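Local coordinates for protein lovastatin nonaketide synthase, polyketide synthase component (Aspergillus terreus, PDB 7CPX) that assembles dihydromonacolin L, the polyketide precursor of lovastatin, from malonyl-CoA through repeated condensation, reduction and dehydration and a single methylation, in partnership with LovC, at residues T564-W570 / G849-L854; W570-N576 / L877-D883; P1860-Q1864 / A2154-T2158. The protein carries 2 engineered substitutions. One frame throughout, in Å; residues are numbered along the deposited sequence.

Interaction 1: T564-W570 / G849-L854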
loop_
_atom_site.group_PDB
_atom_site.type_symbol
_atom_site.label_atom_id
_atom_site.label_comp_id
_atom_site.label_asym_id
_atom_site.label_seq_id
_atom_site.Cartn_x
_atom_site.Cartn_y
_atom_site.Cartn_z
ATOM N N THR A 564 -41.832 42.995 57.108
ATOM C CA THR A 564 -42.030 44.412 56.847
ATOM C C THR A 564 -43.079 44.994 57.790
ATOM O O THR A 564 -43.981 44.296 58.260
ATOM C CB THR A 564 -42.462 44.632 55.397
ATOM O OG1 THR A 564 -43.689 43.935 55.148
ATOM C CG2 THR A 564 -41.392 44.127 54.439
ATOM N N GLY A 565 -42.957 46.294 58.052
ATOM C CA GLY A 565 -43.825 46.961 59.001
ATOM C C GLY A 565 -44.668 48.067 58.402
ATOM O O GLY A 565 -44.719 48.232 57.180
ATOM N N GLN A 566 -45.334 48.832 59.262
ATOM C CA GLN A 566 -46.165 49.934 58.803
ATOM C C GLN A 566 -45.308 51.005 58.141
ATOM O O GLN A 566 -44.132 51.186 58.468
ATOM C CB GLN A 566 -46.950 50.534 59.970
ATOM C CG GLN A 566 -47.895 51.659 59.573
ATOM C CD GLN A 566 -48.723 52.165 60.739
ATOM O OE1 GLN A 566 -48.647 51.634 61.847
ATOM N NE2 GLN A 566 -49.520 53.199 60.492
ATOM N N GLY A 567 -45.914 51.720 57.193
ATOM C CA GLY A 567 -45.211 52.680 56.378
ATOM C C GLY A 567 -44.655 52.113 55.091
ATOM O O GLY A 567 -44.311 52.884 54.187
ATOM N N ALA A 568 -44.557 50.788 54.986
ATOM C CA ALA A 568 -44.134 50.123 53.764
ATOM C C ALA A 568 -45.282 49.464 53.016
ATOM O O ALA A 568 -45.084 49.023 51.879
ATOM C CB ALA A 568 -43.070 49.062 54.082
ATOM N N GLN A 569 -46.467 49.380 53.617
ATOM C CA GLN A 569 -47.593 48.732 52.964
ATOM C C GLN A 569 -47.967 49.480 51.690
ATOM O O GLN A 569 -48.054 50.711 51.680
ATOM C CB GLN A 569 -48.792 48.653 53.914
ATOM C CG GLN A 569 -49.568 49.953 54.103
ATOM C CD GLN A 569 -48.727 51.069 54.691
ATOM O OE1 GLN A 569 -47.573 50.864 55.064
ATOM N NE2 GLN A 569 -49.306 52.261 54.776
ATOM N N TRP A 570 -48.181 48.731 50.619
ATOM C CA TRP A 570 -48.543 49.278 49.325
ATOM C C TRP A 570 -50.042 49.163 49.103
ATOM O O TRP A 570 -50.707 48.313 49.701
ATOM C CB TRP A 570 -47.793 48.542 48.210
ATOM C CG TRP A 570 -46.344 48.311 48.515
ATOM C CD1 TRP A 570 -45.689 47.114 48.527
ATOM C CD2 TRP A 570 -45.370 49.303 48.864
ATOM N NE1 TRP A 570 -44.368 47.299 48.852
ATOM C CE2 TRP A 570 -44.147 48.634 49.065
ATOM C CE3 TRP A 570 -45.414 50.693 49.020
ATOM C CZ2 TRP A 570 -42.978 49.307 49.418
ATOM C CZ3 TRP A 570 -44.252 51.358 49.370
ATOM C CH2 TRP A 570 -43.050 50.664 49.564
ATOM N N GLY A 849 -43.673 40.191 53.000
ATOM C CA GLY A 849 -44.556 41.343 52.964
ATOM C C GLY A 849 -44.131 42.349 51.903
ATOM O O GLY A 849 -43.933 41.992 50.743
ATOM N N CYS A 850 -43.974 43.605 52.315
ATOM C CA CYS A 850 -43.899 44.730 51.383
ATOM C C CYS A 850 -42.441 45.046 51.040
ATOM O O CYS A 850 -41.804 45.945 51.593
ATOM C CB CYS A 850 -44.618 45.934 51.973
ATOM S SG CYS A 850 -46.185 45.483 52.748
ATOM N N HIS A 851 -41.921 44.268 50.095
ATOM C CA HIS A 851 -40.638 44.566 49.484
ATOM C C HIS A 851 -40.748 45.874 48.699
ATOM O O HIS A 851 -41.819 46.197 48.174
ATOM C CB HIS A 851 -40.240 43.411 48.564
ATOM C CG HIS A 851 -38.810 43.431 48.124
ATOM N ND1 HIS A 851 -38.425 43.832 46.864
ATOM C CD2 HIS A 851 -37.674 43.068 48.768
ATOM C CE1 HIS A 851 -37.112 43.730 46.753
ATOM N NE2 HIS A 851 -36.632 43.272 47.896
ATOM N N PRO A 852 -39.660 46.661 48.594
ATOM C CA PRO A 852 -38.291 46.563 49.108
ATOM C C PRO A 852 -37.999 47.460 50.312
ATOM O O PRO A 852 -36.964 48.127 50.333
ATOM C CB PRO A 852 -37.465 47.017 47.908
ATOM C CG PRO A 852 -38.308 48.114 47.321
ATOM C CD PRO A 852 -39.760 47.746 47.602
ATOM N N ALA A 853 -38.893 47.480 51.299
ATOM C CA ALA A 853 -38.712 48.389 52.426
ATOM C C ALA A 853 -37.453 48.060 53.220
ATOM O O ALA A 853 -36.704 48.964 53.606
ATOM C CB ALA A 853 -39.942 48.348 53.331
ATOM N N LEU A 854 -37.202 46.776 53.470
ATOM C CA LEU A 854 -36.126 46.342 54.354
ATOM C C LEU A 854 -34.969 45.684 53.612
ATOM O O LEU A 854 -34.087 45.108 54.257
ATOM C CB LEU A 854 -36.676 45.375 55.405
ATOM C CG LEU A 854 -37.717 45.945 56.370
ATOM C CD1 LEU A 854 -38.391 44.825 57.146
ATOM C CD2 LEU A 854 -37.075 46.943 57.320
#
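Cys-850 is gripped from both ends of the 564-570 loop. On one side Thr-564 receives the backbone N of Cys-850 on its OG1, 2.9 Å away and almost straight at 174°. OG1 lies between the backbone N and the carbonyl carbon of its own residue (chi1 60°), which turns it to the opposite loop and also brings it to Val-848 O, a weak second bond. With its CG2 methyl set over the Cys-850 backbone, Thr-564 is buried, and Leu-854 closes in behind, CD1 3.7 Å from Thr-564 CA. On the other side the Cys-850 side chain slips between Ala-568, Gln-569 and the indole of Trp-570. Its SG comes 3.5 Å from Gln-569 CA and lies obliquely to the indole, 4.9 Å from the centroid of the five-membered ring, a sulfur-aromatic contact.

Toward the outside the packing thins. Trp-570 NE1 reaches His-851 O at 2.9 Å, but the bond is bent (137°): the donor stands above the carbonyl plane and the oxygen is tilted from the ring plane. Beyond it the benzo part of the indole touches exposed Pro-852, which follows a cis peptide bond, CZ2 to CD at 4.0 Å, the two side chains crossing at about a right angle. The CB of partly exposed Ala-853 meets that of buried Ala-568.

Both loops leave the carboxyl ends of neighbouring parallel strands, 558-563 and 844-848, of the acyltransferase domain. Gln-566, projecting from the same loop, bonds through its backbone O to His-655, while its OE1 takes a hydrogen bond from Gln-628 and a weak one from Ser-656. His-655 and Ser-656 belong to what looks like a GxSxG nucleophile elbow, so the arrangement is that of the strand-end loops bordering the probable active site of a malonyl-CoA:ACP transacylase.

Interaction 2: W570-N576 / L877-D883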
loop_
_atom_site.group_PDB
_atom_site.type_symbol
_atom_site.label_atom_id
_atom_site.label_comp_id
_atom_site.label_asym_id
_atom_site.label_seq_id
_atom_site.Cartn_x
_atom_site.Cartn_y
_atom_site.Cartn_z
ATOM N N TRP A 570 -48.181 48.731 50.619
ATOM C CA TRP A 570 -48.543 49.278 49.325
ATOM C C TRP A 570 -50.042 49.163 49.103
ATOM O O TRP A 570 -50.707 48.313 49.701
ATOM C CB TRP A 570 -47.793 48.542 48.210
ATOM C CG TRP A 570 -46.344 48.311 48.515
ATOM C CD1 TRP A 570 -45.689 47.114 48.527
ATOM C CD2 TRP A 570 -45.370 49.303 48.864
ATOM N NE1 TRP A 570 -44.368 47.299 48.852
ATOM C CE2 TRP A 570 -44.147 48.634 49.065
ATOM C CE3 TRP A 570 -45.414 50.693 49.020
ATOM C CZ2 TRP A 570 -42.978 49.307 49.418
ATOM C CZ3 TRP A 570 -44.252 51.358 49.370
ATOM C CH2 TRP A 570 -43.050 50.664 49.564
ATOM N N PRO A 571 -50.618 50.017 48.259
ATOM C CA PRO A 571 -52.060 49.925 48.003
ATOM C C PRO A 571 -52.428 48.610 47.332
ATOM O O PRO A 571 -51.690 48.086 46.495
ATOM C CB PRO A 571 -52.335 51.124 47.089
ATOM C CG PRO A 571 -51.025 51.422 46.447
ATOM C CD PRO A 571 -49.985 51.089 47.472
ATOM N N GLY A 572 -53.586 48.079 47.711
ATOM C CA GLY A 572 -54.124 46.898 47.053
ATOM C C GLY A 572 -53.244 45.671 47.144
ATOM O O GLY A 572 -53.078 44.954 46.148
ATOM N N MET A 573 -52.671 45.408 48.315
ATOM C CA MET A 573 -51.881 44.200 48.500
ATOM C C MET A 573 -52.794 42.991 48.677
ATOM O O MET A 573 -53.876 43.080 49.262
ATOM C CB MET A 573 -50.959 44.342 49.711
ATOM C CG MET A 573 -49.932 45.459 49.589
ATOM S SD MET A 573 -48.346 44.933 48.908
ATOM C CE MET A 573 -48.754 44.717 47.178
ATOM N N LEU A 574 -52.345 41.849 48.155
ATOM C CA LEU A 574 -53.059 40.577 48.167
ATOM C C LEU A 574 -54.339 40.607 47.344
ATOM O O LEU A 574 -55.101 39.633 47.379
ATOM C CB LEU A 574 -53.424 40.116 49.586
ATOM C CG LEU A 574 -52.295 39.819 50.573
ATOM C CD1 LEU A 574 -52.869 39.172 51.827
ATOM C CD2 LEU A 574 -51.224 38.936 49.953
ATOM N N LYS A 575 -54.608 41.683 46.601
ATOM C CA LYS A 575 -55.847 41.753 45.836
ATOM C C LYS A 575 -55.913 40.631 44.807
ATOM O O LYS A 575 -56.958 39.995 44.628
ATOM C CB LYS A 575 -55.971 43.118 45.160
ATOM C CG LYS A 575 -54.885 43.414 44.137
ATOM C CD LYS A 575 -55.015 44.822 43.583
ATOM C CE LYS A 575 -54.005 45.080 42.477
ATOM N NZ LYS A 575 -52.602 44.973 42.961
ATOM N N ASN A 576 -54.800 40.373 44.119
ATOM C CA ASN A 576 -54.781 39.304 43.127
ATOM C C ASN A 576 -54.705 37.934 43.793
ATOM O O ASN A 576 -55.361 36.985 43.347
ATOM C CB ASN A 576 -53.608 39.504 42.170
ATOM C CG ASN A 576 -53.543 40.912 41.617
ATOM O OD1 ASN A 576 -52.554 41.621 41.807
ATOM N ND2 ASN A 576 -54.600 41.327 40.928
ATOM N N LEU A 877 -43.592 40.360 47.770
ATOM C CA LEU A 877 -44.711 41.241 47.427
ATOM C C LEU A 877 -44.113 42.610 47.121
ATOM O O LEU A 877 -43.852 43.402 48.031
ATOM C CB LEU A 877 -45.740 41.309 48.550
ATOM C CG LEU A 877 -47.205 41.370 48.109
ATOM C CD1 LEU A 877 -47.613 40.092 47.388
ATOM C CD2 LEU A 877 -48.113 41.616 49.301
ATOM N N GLU A 878 -43.896 42.880 45.836
ATOM C CA GLU A 878 -43.213 44.090 45.411
ATOM C C GLU A 878 -44.163 45.286 45.452
ATOM O O GLU A 878 -45.344 45.173 45.792
ATOM C CB GLU A 878 -42.622 43.898 44.016
ATOM C CG GLU A 878 -41.316 43.118 43.997
ATOM C CD GLU A 878 -41.490 41.671 44.408
ATOM O OE1 GLU A 878 -42.545 41.085 44.089
ATOM O OE2 GLU A 878 -40.575 41.121 45.055
ATOM N N ARG A 879 -43.631 46.452 45.096
ATOM C CA ARG A 879 -44.362 47.713 45.185
ATOM C C ARG A 879 -45.216 47.876 43.934
ATOM O O ARG A 879 -44.716 48.242 42.868
ATOM C CB ARG A 879 -43.386 48.873 45.355
ATOM C CG ARG A 879 -44.023 50.185 45.786
ATOM C CD ARG A 879 -44.368 51.074 44.602
ATOM N NE ARG A 879 -44.634 52.445 45.023
ATOM C CZ ARG A 879 -45.814 52.897 45.427
ATOM N NH1 ARG A 879 -46.879 52.112 45.472
ATOM N NH2 ARG A 879 -45.928 54.168 45.799
ATOM N N GLY A 880 -46.512 47.600 44.063
ATOM C CA GLY A 880 -47.439 47.774 42.964
ATOM C C GLY A 880 -47.436 46.668 41.935
ATOM O O GLY A 880 -48.073 46.821 40.887
ATOM N N LYS A 881 -46.744 45.563 42.192
ATOM C CA LYS A 881 -46.682 44.460 41.246
ATOM C C LYS A 881 -47.772 43.434 41.547
ATOM O O LYS A 881 -48.384 43.428 42.616
ATOM C CB LYS A 881 -45.305 43.798 41.286
ATOM C CG LYS A 881 -44.141 44.777 41.283
ATOM C CD LYS A 881 -44.262 45.809 40.173
ATOM C CE LYS A 881 -43.039 46.709 40.124
ATOM N NZ LYS A 881 -43.301 47.969 39.377
ATOM N N ASN A 882 -48.010 42.556 40.576
ATOM C CA ASN A 882 -49.016 41.515 40.742
ATOM C C ASN A 882 -48.632 40.590 41.890
ATOM O O ASN A 882 -47.477 40.171 42.010
ATOM C CB ASN A 882 -49.168 40.720 39.446
ATOM C CG ASN A 882 -50.155 39.580 39.574
ATOM O OD1 ASN A 882 -49.836 38.529 40.129
ATOM N ND2 ASN A 882 -51.361 39.780 39.058
ATOM N N ASP A 883 -49.612 40.271 42.738
ATOM C CA ASP A 883 -49.339 39.444 43.910
ATOM C C ASP A 883 -48.894 38.044 43.502
ATOM O O ASP A 883 -47.910 37.511 44.033
ATOM C CB ASP A 883 -50.581 39.383 44.798
ATOM C CG ASP A 883 -51.095 40.758 45.177
ATOM O OD1 ASP A 883 -50.265 41.665 45.393
ATOM O OD2 ASP A 883 -52.329 40.931 45.257
#
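Asp-883, Trp-570 and Arg-879 carry this contact, in which the loop after the edge strand 872-875 of the acyltransferase sheet folds against the turn leading into helix 575-578. Two helix starts face each other here, since Asp-883 opens helix 883-898.

Asp-883 is the buried end. Its OD2 takes the backbone N-H of Asn-576 at 2.8 Å, on the anti side and somewhat out of the carboxylate plane, the donor angle being 143°. The Asp-883 CG is anti to its own carbonyl carbon (chi1 -54°), which carries the carboxylate to the amino end of the opposite helix, a place that would probably stabilise its negative charge. Asn-576 replies through OD1, which accepts a weak, long bond of 3.4 Å from Asp-883 N. Beside this pair the amides of Asn-576 and Asn-882 lie nearly parallel, while Asn-882 OD1 turns back to cap Asp-885 N in its own helix. Lys-575 NZ is hydrogen-bonded to Gly-572 O and stays 4.7 Å from Asp-883 OD2, opposite charges not in contact.

Between the two ends sits an apolar plug: Met-573, bent at chi2 and chi3, meets Leu-877 tip to tip, and Val-634 of helix 624-644 touches both.

At the exposed end Arg-879 lies across the indole of Trp-570, and its aliphatic part does the touching. The chain then bends at chi2, so the guanidinium reaches past the rim with its plane 27° from that of the ring, and NH1 comes to 3.8 Å from Pro-571 CD. Glu-878 O lies 3.4 Å from Trp-570 CD1. The CH-pi contact is made by Arg-879 CG, 3.4 Å from the centroid of the Trp-570 six-membered ring and almost straight above it.

Interaction 3: P1860-Q1864 / A2154-T2158; sequences PESVQ and AADKT
The loop that enters the first strand of the ketoreductase Rossmann fold, strand 2158-2162, here meets a surface loop ahead of strand 1869-1883; the latter belongs to a region that is probably the enoylreductase-like part of the synthase. Residues 1860-1864 and 2154-2158 join these two parts by side chains alone, with no hydrogen bond between them.

Glu-1861 and Asp-2156 are the central pair. Glu-1861 OE1 comes to 3.4 Å from Asp-2156 OD2, two acceptors with like charge, and the carboxylate planes stand 75° apart. The other oxygen of Glu-1861 is occupied at home. Its chain starts with CG anti to the backbone N (chi1 170°) and then bends at chi2, curling back so that OE2 accepts the N-H of Gln-1865, with weaker bonds from Gln-1864 N at 2.8 Å and Val-1863 N at 3.4 Å. The loop is thus tied round its own carboxylate, and OE1 is left on the side of the ketoreductase.

Next to this pair the Gln-1864 and Asp-2156 side chains run antiparallel alongside each other, Gln-1864 OE1 lying 3.9 Å from Asp-2156 CB. Farther along the contact, toward Lys-2157, the CB of Ala-2154 rests against the CB of Glu-1861, 4.4 Å from methyl to methylene. There the extended Lys-2157 chain runs obliquely beside Pro-1860, and its ammonium group forms a salt bridge with Asp-2287, which also touches the proline. Lys-2157 NZ ends 3.8 Å from Pro-1860 CG.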
loop_
_atom_site.group_PDB
_atom_site.type_symbol
_atom_site.label_atom_id
_atom_site.label_comp_id
_atom_site.label_asym_id
_atom_site.label_seq_id
_atom_site.Cartn_x
_atom_site.Cartn_y
_atom_site.Cartn_z
ATOM N N PRO A 1860 26.848 -21.167 -50.734
ATOM C CA PRO A 1860 27.846 -21.125 -51.807
ATOM C C PRO A 1860 28.389 -19.742 -52.130
ATOM O O PRO A 1860 29.161 -19.613 -53.083
ATOM C CB PRO A 1860 27.065 -21.690 -53.003
ATOM C CG PRO A 1860 25.672 -21.245 -52.760
ATOM C CD PRO A 1860 25.477 -21.272 -51.266
ATOM N N GLU A 1861 28.021 -18.709 -51.377
ATOM C CA GLU A 1861 28.455 -17.346 -51.680
ATOM C C GLU A 1861 29.833 -17.120 -51.073
ATOM O O GLU A 1861 29.961 -16.811 -49.885
ATOM C CB GLU A 1861 27.446 -16.331 -51.156
ATOM C CG GLU A 1861 27.935 -14.893 -51.218
ATOM C CD GLU A 1861 28.502 -14.529 -52.576
ATOM O OE1 GLU A 1861 27.954 -14.998 -53.596
ATOM O OE2 GLU A 1861 29.501 -13.783 -52.623
ATOM N N SER A 1862 30.873 -17.276 -51.891
ATOM C CA SER A 1862 32.244 -16.987 -51.484
ATOM C C SER A 1862 32.998 -16.313 -52.621
ATOM O O SER A 1862 34.222 -16.437 -52.738
ATOM C CB SER A 1862 32.966 -18.258 -51.038
ATOM O OG SER A 1862 34.305 -17.976 -50.667
ATOM N N VAL A 1863 32.277 -15.585 -53.476
ATOM C CA VAL A 1863 32.860 -14.877 -54.610
ATOM C C VAL A 1863 32.822 -13.367 -54.401
ATOM O O VAL A 1863 33.850 -12.689 -54.509
ATOM C CB VAL A 1863 32.168 -15.267 -55.939
ATOM C CG1 VAL A 1863 32.500 -16.706 -56.298
ATOM C CG2 VAL A 1863 30.655 -15.069 -55.867
ATOM N N GLN A 1864 31.643 -12.818 -54.102
ATOM C CA GLN A 1864 31.585 -11.426 -53.671
ATOM C C GLN A 1864 32.227 -11.268 -52.300
ATOM O O GLN A 1864 32.917 -10.276 -52.038
ATOM C CB GLN A 1864 30.139 -10.932 -53.658
ATOM C CG GLN A 1864 29.443 -11.044 -55.005
ATOM C CD GLN A 1864 28.071 -10.397 -55.013
ATOM O OE1 GLN A 1864 27.078 -11.025 -55.381
ATOM N NE2 GLN A 1864 28.010 -9.132 -54.613
ATOM N N ALA A 2154 21.921 -17.675 -51.667
ATOM C CA ALA A 2154 22.762 -16.640 -52.245
ATOM C C ALA A 2154 21.908 -15.550 -52.879
ATOM O O ALA A 2154 20.851 -15.814 -53.457
ATOM C CB ALA A 2154 23.706 -17.232 -53.291
ATOM N N ALA A 2155 22.386 -14.310 -52.765
ATOM C CA ALA A 2155 21.668 -13.167 -53.313
ATOM C C ALA A 2155 21.817 -13.043 -54.822
ATOM O O ALA A 2155 21.036 -12.320 -55.449
ATOM C CB ALA A 2155 22.153 -11.877 -52.650
ATOM N N ASP A 2156 22.794 -13.727 -55.418
ATOM C CA ASP A 2156 23.080 -13.613 -56.843
ATOM C C ASP A 2156 22.525 -14.787 -57.641
ATOM O O ASP A 2156 23.097 -15.166 -58.667
ATOM C CB ASP A 2156 24.587 -13.490 -57.068
ATOM C CG ASP A 2156 25.356 -14.686 -56.539
ATOM O OD1 ASP A 2156 24.726 -15.584 -55.942
ATOM O OD2 ASP A 2156 26.591 -14.728 -56.719
ATOM N N LYS A 2157 21.419 -15.372 -57.188
ATOM C CA LYS A 2157 20.822 -16.514 -57.861
ATOM C C LYS A 2157 19.308 -16.448 -57.741
ATOM O O LYS A 2157 18.767 -15.964 -56.744
ATOM C CB LYS A 2157 21.334 -17.837 -57.281
ATOM C CG LYS A 2157 22.744 -18.193 -57.714
ATOM C CD LYS A 2157 23.332 -19.295 -56.852
ATOM C CE LYS A 2157 24.667 -19.771 -57.397
ATOM N NZ LYS A 2157 25.330 -20.746 -56.488
ATOM N N THR A 2158 18.633 -16.943 -58.773
ATOM C CA THR A 2158 17.183 -17.056 -58.768
ATOM C C THR A 2158 16.780 -18.433 -58.274
ATOM O O THR A 2158 17.334 -19.448 -58.703
ATOM C CB THR A 2158 16.603 -16.829 -60.164
ATOM O OG1 THR A 2158 17.615 -17.058 -61.153
ATOM C CG2 THR A 2158 16.065 -15.421 -60.297
#

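Interactions 1 and 2 form one continuous patch of the acyltransferase domain: they share Trp-570, their centres are 11 Å apart, and together they join the loops following three neighbouring strands, 558-563, 844-848 and 872-875. His-851 of interaction 1 also packs against Leu-877 and Glu-878 of interaction 2. Of the two, interaction 1 lies beside the probable nucleophile elbow, while interaction 2 continues the seam along the sheet's edge. Interaction 3 is an independent contact far away in the chain, its nearest atoms about 128 Å from either of the others. It adjoins the strand that leads into the NADP pocket, whose residues begin at Gly-2163.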